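Local coordinates for sister chromatid cohesion protein PDS5 homolog C (Arabidopsis thaliana, PDB 7DE9) that acts as a cohesin cofactor in DNA repair by homologous recombination and, through the tudor domain described here, binds a monomethylated histone H3 tail, at residues 43-46 with 50-53; 17-22 with 52-57. One frame throughout, in Å; residues are numbered along the deposited sequence.

Contact 1. Residues 43-46 with 50-53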
loop_
_atom_site.group_PDB
_atom_site.type_symbol
_atom_site.label_atom_id
_atom_site.label_comp_id
_atom_site.label_asym_id
_atom_site.label_seq_id
_atom_site.Cartn_x
_atom_site.Cartn_y
_atom_site.Cartn_z
ATOM N N LEU A 43 -0.500 3.302 5.819
ATOM C CA LEU A 43 0.014 2.063 6.376
ATOM C C LEU A 43 -0.715 0.908 5.719
ATOM O O LEU A 43 -1.928 0.800 5.832
ATOM C CB LEU A 43 -0.169 2.021 7.891
ATOM C CG LEU A 43 0.221 0.728 8.606
ATOM C CD1 LEU A 43 1.685 0.400 8.398
ATOM C CD2 LEU A 43 -0.082 0.847 10.082
ATOM N N VAL A 44 0.023 0.063 5.013
ATOM C CA VAL A 44 -0.566 -1.101 4.358
ATOM C C VAL A 44 -0.137 -2.376 5.072
ATOM O O VAL A 44 1.064 -2.630 5.265
ATOM C CB VAL A 44 -0.173 -1.177 2.867
ATOM C CG1 VAL A 44 -0.717 -2.449 2.220
ATOM C CG2 VAL A 44 -0.684 0.051 2.130
ATOM N N ILE A 45 -1.128 -3.161 5.491
ATOM C CA ILE A 45 -0.861 -4.457 6.101
ATOM C C ILE A 45 -1.183 -5.520 5.073
ATOM O O ILE A 45 -2.321 -5.626 4.626
ATOM C CB ILE A 45 -1.681 -4.691 7.389
ATOM C CG1 ILE A 45 -1.071 -3.931 8.569
ATOM C CG2 ILE A 45 -1.702 -6.168 7.754
ATOM C CD1 ILE A 45 -1.345 -2.474 8.574
ATOM N N TYR A 46 -0.177 -6.302 4.691
ATOM C CA TYR A 46 -0.324 -7.293 3.630
ATOM C C TYR A 46 -0.850 -8.642 4.108
ATOM O O TYR A 46 -0.696 -9.009 5.276
ATOM C CB TYR A 46 1.017 -7.502 2.923
ATOM C CG TYR A 46 1.465 -6.310 2.108
ATOM C CD1 TYR A 46 0.978 -6.102 0.820
ATOM C CD2 TYR A 46 2.372 -5.389 2.625
ATOM C CE1 TYR A 46 1.378 -5.012 0.068
ATOM C CE2 TYR A 46 2.780 -4.292 1.881
ATOM C CZ TYR A 46 2.282 -4.111 0.602
ATOM O OH TYR A 46 2.684 -3.026 -0.145
ATOM N N ASP A 50 3.550 -8.966 5.909
ATOM C CA ASP A 50 4.391 -7.799 5.688
ATOM C C ASP A 50 3.605 -6.531 5.982
ATOM O O ASP A 50 2.379 -6.535 5.926
ATOM C CB ASP A 50 4.921 -7.772 4.255
ATOM C CG ASP A 50 6.129 -8.657 4.066
ATOM O OD1 ASP A 50 6.502 -9.362 5.027
ATOM O OD2 ASP A 50 6.710 -8.649 2.958
ATOM N N GLN A 51 4.314 -5.457 6.318
ATOM C CA GLN A 51 3.712 -4.130 6.477
ATOM C C GLN A 51 4.584 -3.093 5.784
ATOM O O GLN A 51 5.811 -3.214 5.767
ATOM C CB GLN A 51 3.548 -3.763 7.952
ATOM C CG GLN A 51 2.761 -4.781 8.760
ATOM C CD GLN A 51 2.823 -4.525 10.254
ATOM O OE1 GLN A 51 3.899 -4.526 10.851
ATOM N NE2 GLN A 51 1.662 -4.315 10.866
ATOM N N GLU A 52 3.959 -2.077 5.207
ATOM C CA GLU A 52 4.720 -1.000 4.581
ATOM C C GLU A 52 4.080 0.336 4.905
ATOM O O GLU A 52 2.860 0.458 4.899
ATOM C CB GLU A 52 4.808 -1.176 3.059
ATOM C CG GLU A 52 5.893 -2.136 2.581
ATOM C CD GLU A 52 6.025 -2.167 1.063
ATOM O OE1 GLU A 52 4.987 -2.077 0.368
ATOM O OE2 GLU A 52 7.168 -2.275 0.567
ATOM N N ILE A 53 4.908 1.325 5.211
ATOM C CA ILE A 53 4.474 2.715 5.244
ATOM C C ILE A 53 4.805 3.308 3.884
ATOM O O ILE A 53 5.975 3.391 3.519
ATOM C CB ILE A 53 5.173 3.517 6.343
ATOM C CG1 ILE A 53 4.850 2.936 7.714
ATOM C CG2 ILE A 53 4.746 4.969 6.293
ATOM C CD1 ILE A 53 5.669 3.557 8.813
#
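Y46 OH donates a short hydrogen bond to E52 OE1, 2.5 Å away, on the anti side of the carboxylate and 27° out of its plane. The two flat groups stand 63° apart, and E52 draws its CB and CG past the ring edge at Y46 CE2 before the acid reaches the hydroxyl. With CG anti to its own carbonyl carbon (chi1 -69°), the Y46 ring takes V44 CG1 against one face, 3.8 Å above the plane, and D50 CB comes within 3.9 Å of Y46 CD2. Backbone bonds V44 N to E52 O (2.9 Å), E52 N to V44 O and Y46 N to D50 O make an antiparallel beta hairpin of the SH3-like tudor barrel. A phenylalanine in place of Y46 would probably leave E52 OE1 without this donor and W21 NE1 without the hydroxyl it also meets, with the carboxylate freer to turn. In the bound peptide, D50 OD2 hydrogen-bonds a modified side chain and E52 OE2 forms a salt bridge to a basic one. On the other face of the hairpin L43 CD1 meets I53 CG1 at 4.1 Å, while I45 and Q51 run side by side, with I45 CG1 3.6 Å from Q51 NE2.

Contact 2. Residues 17-22 with 52-57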
loop_
_atom_site.group_PDB
_atom_site.type_symbol
_atom_site.label_atom_id
_atom_site.label_comp_id
_atom_site.label_asym_id
_atom_site.label_seq_id
_atom_site.Cartn_x
_atom_site.Cartn_y
_atom_site.Cartn_z
ATOM N N ILE A 17 -6.397 -3.216 -1.144
ATOM C CA ILE A 17 -5.711 -2.818 -2.359
ATOM C C ILE A 17 -4.655 -3.837 -2.749
ATOM O O ILE A 17 -4.296 -4.714 -1.965
ATOM C CB ILE A 17 -5.046 -1.437 -2.215
ATOM C CG1 ILE A 17 -3.871 -1.488 -1.239
ATOM C CG2 ILE A 17 -6.065 -0.387 -1.775
ATOM C CD1 ILE A 17 -3.127 -0.171 -1.138
ATOM N N LYS A 18 -4.183 -3.739 -3.983
ATOM C CA LYS A 18 -3.010 -4.494 -4.375
ATOM C C LYS A 18 -1.920 -3.508 -4.768
ATOM O O LYS A 18 -2.150 -2.559 -5.524
ATOM C CB LYS A 18 -3.323 -5.483 -5.498
ATOM C CG LYS A 18 -4.015 -4.913 -6.710
ATOM C CD LYS A 18 -4.617 -6.049 -7.526
ATOM C CE LYS A 18 -4.624 -5.747 -9.013
ATOM N NZ LYS A 18 -5.208 -6.872 -9.794
ATOM N N VAL A 19 -0.739 -3.729 -4.208
ATOM C CA VAL A 19 0.392 -2.829 -4.381
ATOM C C VAL A 19 1.436 -3.508 -5.260
ATOM O O VAL A 19 1.764 -4.679 -5.058
ATOM C CB VAL A 19 1.023 -2.430 -3.026
ATOM C CG1 VAL A 19 2.121 -1.412 -3.228
ATOM C CG2 VAL A 19 -0.038 -1.879 -2.073
ATOM N N TRP A 20 1.933 -2.768 -6.244
ATOM C CA TRP A 20 2.938 -3.271 -7.171
ATOM C C TRP A 20 4.344 -3.182 -6.577
ATOM O O TRP A 20 4.811 -2.100 -6.221
ATOM C CB TRP A 20 2.851 -2.489 -8.487
ATOM C CG TRP A 20 3.856 -2.852 -9.514
ATOM C CD1 TRP A 20 4.988 -2.161 -9.829
ATOM C CD2 TRP A 20 3.818 -3.986 -10.387
ATOM N NE1 TRP A 20 5.661 -2.799 -10.840
ATOM C CE2 TRP A 20 4.965 -3.926 -11.198
ATOM C CE3 TRP A 20 2.929 -5.054 -10.555
ATOM C CZ2 TRP A 20 5.249 -4.887 -12.165
ATOM C CZ3 TRP A 20 3.209 -6.007 -11.513
ATOM C CH2 TRP A 20 4.362 -5.916 -12.310
ATOM N N TRP A 21 5.012 -4.325 -6.464
ATOM C CA TRP A 21 6.435 -4.370 -6.136
ATOM C C TRP A 21 7.197 -4.639 -7.427
ATOM O O TRP A 21 7.150 -5.764 -7.967
ATOM C CB TRP A 21 6.754 -5.448 -5.100
ATOM C CG TRP A 21 6.221 -5.182 -3.722
ATOM C CD1 TRP A 21 5.123 -4.441 -3.391
ATOM C CD2 TRP A 21 6.774 -5.655 -2.494
ATOM N NE1 TRP A 21 4.956 -4.435 -2.026
ATOM C CE2 TRP A 21 5.960 -5.169 -1.453
ATOM C CE3 TRP A 21 7.880 -6.449 -2.172
ATOM C CZ2 TRP A 21 6.217 -5.446 -0.116
ATOM C CZ3 TRP A 21 8.133 -6.726 -0.842
ATOM C CH2 TRP A 21 7.305 -6.226 0.171
ATOM N N PRO A 22 7.862 -3.594 -7.945
ATOM C CA PRO A 22 8.564 -3.639 -9.232
ATOM C C PRO A 22 9.636 -4.719 -9.285
ATOM O O PRO A 22 9.816 -5.352 -10.327
ATOM C CB PRO A 22 9.193 -2.247 -9.334
ATOM C CG PRO A 22 8.334 -1.378 -8.503
ATOM C CD PRO A 22 7.837 -2.233 -7.377
ATOM N N GLU A 52 3.959 -2.077 5.207
ATOM C CA GLU A 52 4.720 -1.000 4.581
ATOM C C GLU A 52 4.080 0.336 4.905
ATOM O O GLU A 52 2.860 0.458 4.899
ATOM C CB GLU A 52 4.808 -1.176 3.059
ATOM C CG GLU A 52 5.893 -2.136 2.581
ATOM C CD GLU A 52 6.025 -2.167 1.063
ATOM O OE1 GLU A 52 4.987 -2.077 0.368
ATOM O OE2 GLU A 52 7.168 -2.275 0.567
ATOM N N ILE A 53 4.908 1.325 5.211
ATOM C CA ILE A 53 4.474 2.715 5.244
ATOM C C ILE A 53 4.805 3.308 3.884
ATOM O O ILE A 53 5.975 3.391 3.519
ATOM C CB ILE A 53 5.173 3.517 6.343
ATOM C CG1 ILE A 53 4.850 2.936 7.714
ATOM C CG2 ILE A 53 4.746 4.969 6.293
ATOM C CD1 ILE A 53 5.669 3.557 8.813
ATOM N N LEU A 54 3.778 3.710 3.141
ATOM C CA LEU A 54 3.916 4.022 1.720
ATOM C C LEU A 54 3.423 5.409 1.333
ATOM O O LEU A 54 2.429 5.890 1.870
ATOM C CB LEU A 54 3.142 3.000 0.881
ATOM C CG LEU A 54 3.591 1.542 0.849
ATOM C CD1 LEU A 54 2.533 0.701 0.161
ATOM C CD2 LEU A 54 4.923 1.420 0.127
ATOM N N TYR A 55 4.110 6.028 0.377
ATOM C CA TYR A 55 3.567 7.158 -0.357
ATOM C C TYR A 55 2.926 6.600 -1.616
ATOM O O TYR A 55 3.610 6.312 -2.596
ATOM C CB TYR A 55 4.655 8.168 -0.708
ATOM C CG TYR A 55 4.152 9.433 -1.373
ATOM C CD1 TYR A 55 3.323 10.317 -0.695
ATOM C CD2 TYR A 55 4.524 9.752 -2.671
ATOM C CE1 TYR A 55 2.873 11.477 -1.294
ATOM C CE2 TYR A 55 4.082 10.910 -3.278
ATOM C CZ TYR A 55 3.253 11.767 -2.588
ATOM O OH TYR A 55 2.807 12.921 -3.191
ATOM N N LEU A 56 1.613 6.423 -1.582
ATOM C CA LEU A 56 0.932 5.708 -2.648
ATOM C C LEU A 56 0.946 6.455 -3.979
ATOM O O LEU A 56 0.836 5.834 -5.037
ATOM C CB LEU A 56 -0.500 5.398 -2.229
ATOM C CG LEU A 56 -0.520 4.252 -1.222
ATOM C CD1 LEU A 56 -1.905 4.029 -0.685
ATOM C CD2 LEU A 56 -0.004 2.988 -1.874
ATOM N N LYS A 57 1.114 7.774 -3.928
ATOM C CA LYS A 57 1.120 8.588 -5.139
ATOM C C LYS A 57 2.298 8.248 -6.050
ATOM O O LYS A 57 2.224 8.430 -7.267
ATOM C CB LYS A 57 1.141 10.075 -4.785
ATOM C CG LYS A 57 -0.173 10.789 -5.048
ATOM C CD LYS A 57 -0.367 11.987 -4.135
ATOM C CE LYS A 57 -0.470 11.553 -2.683
ATOM N NZ LYS A 57 -0.833 12.698 -1.808
#
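W21 and E52 reach toward each other from their two strands, and one carboxylate oxygen comes to lie over the indole. E52 OE2 sits 3.2 Å above the ring plane, displaced to the ring's margin and 3.4 Å from W21 CZ2; the ring and carboxylate planes are inclined by 30°. The other oxygen, E52 OE1, is 3.4 Å from W21 NE1. Deeper in, V19 and L54 meet tip to tip: V19 CG1, anti to the backbone N (chi1 -175°), is thereby turned to L54 CD1, 4.0 Å away. Further along, I17 CD1 and L56 CD1 are 4.4 Å apart, a looser apolar touch. The next shell sets these groups in place: the Y46 hydroxyl, which bonds the acid, probably also bonds W21 NE1, Y28 packs edge-to-face with W21, and W61 touches both I17 and L56. The two segments run at 102° to each other and are not neighbours in the sheet; they meet through side chains across the interior of the strongly bent SH3-like barrel. Basic side chains of the bound peptide make a cation-pi contact with W21 and a salt bridge with E52 OE2, and pack on V19 and L54; acid and indole together would probably favour a positively charged guest.

Strand 51-54 serves both contacts, and E52 belongs to each. Contact 1 joins sheet neighbours within a hairpin and is partly buried: main-chain hydrogen bonds dominate, with one sheet face turned inward and the other carrying more exposed side chains. Contact 2 is buried and nearer the centre of the chain; it spans strands that are not adjacent and relies on aliphatic contacts plus an acid over an indole. Their centres are about 8 Å apart, and they meet round the Y46 hydroxyl. Near that junction both contacts reach the bound histone peptide, contact 1 through D50 and Y46, contact 2 through W21, V19, P22 and L54, and both through E52.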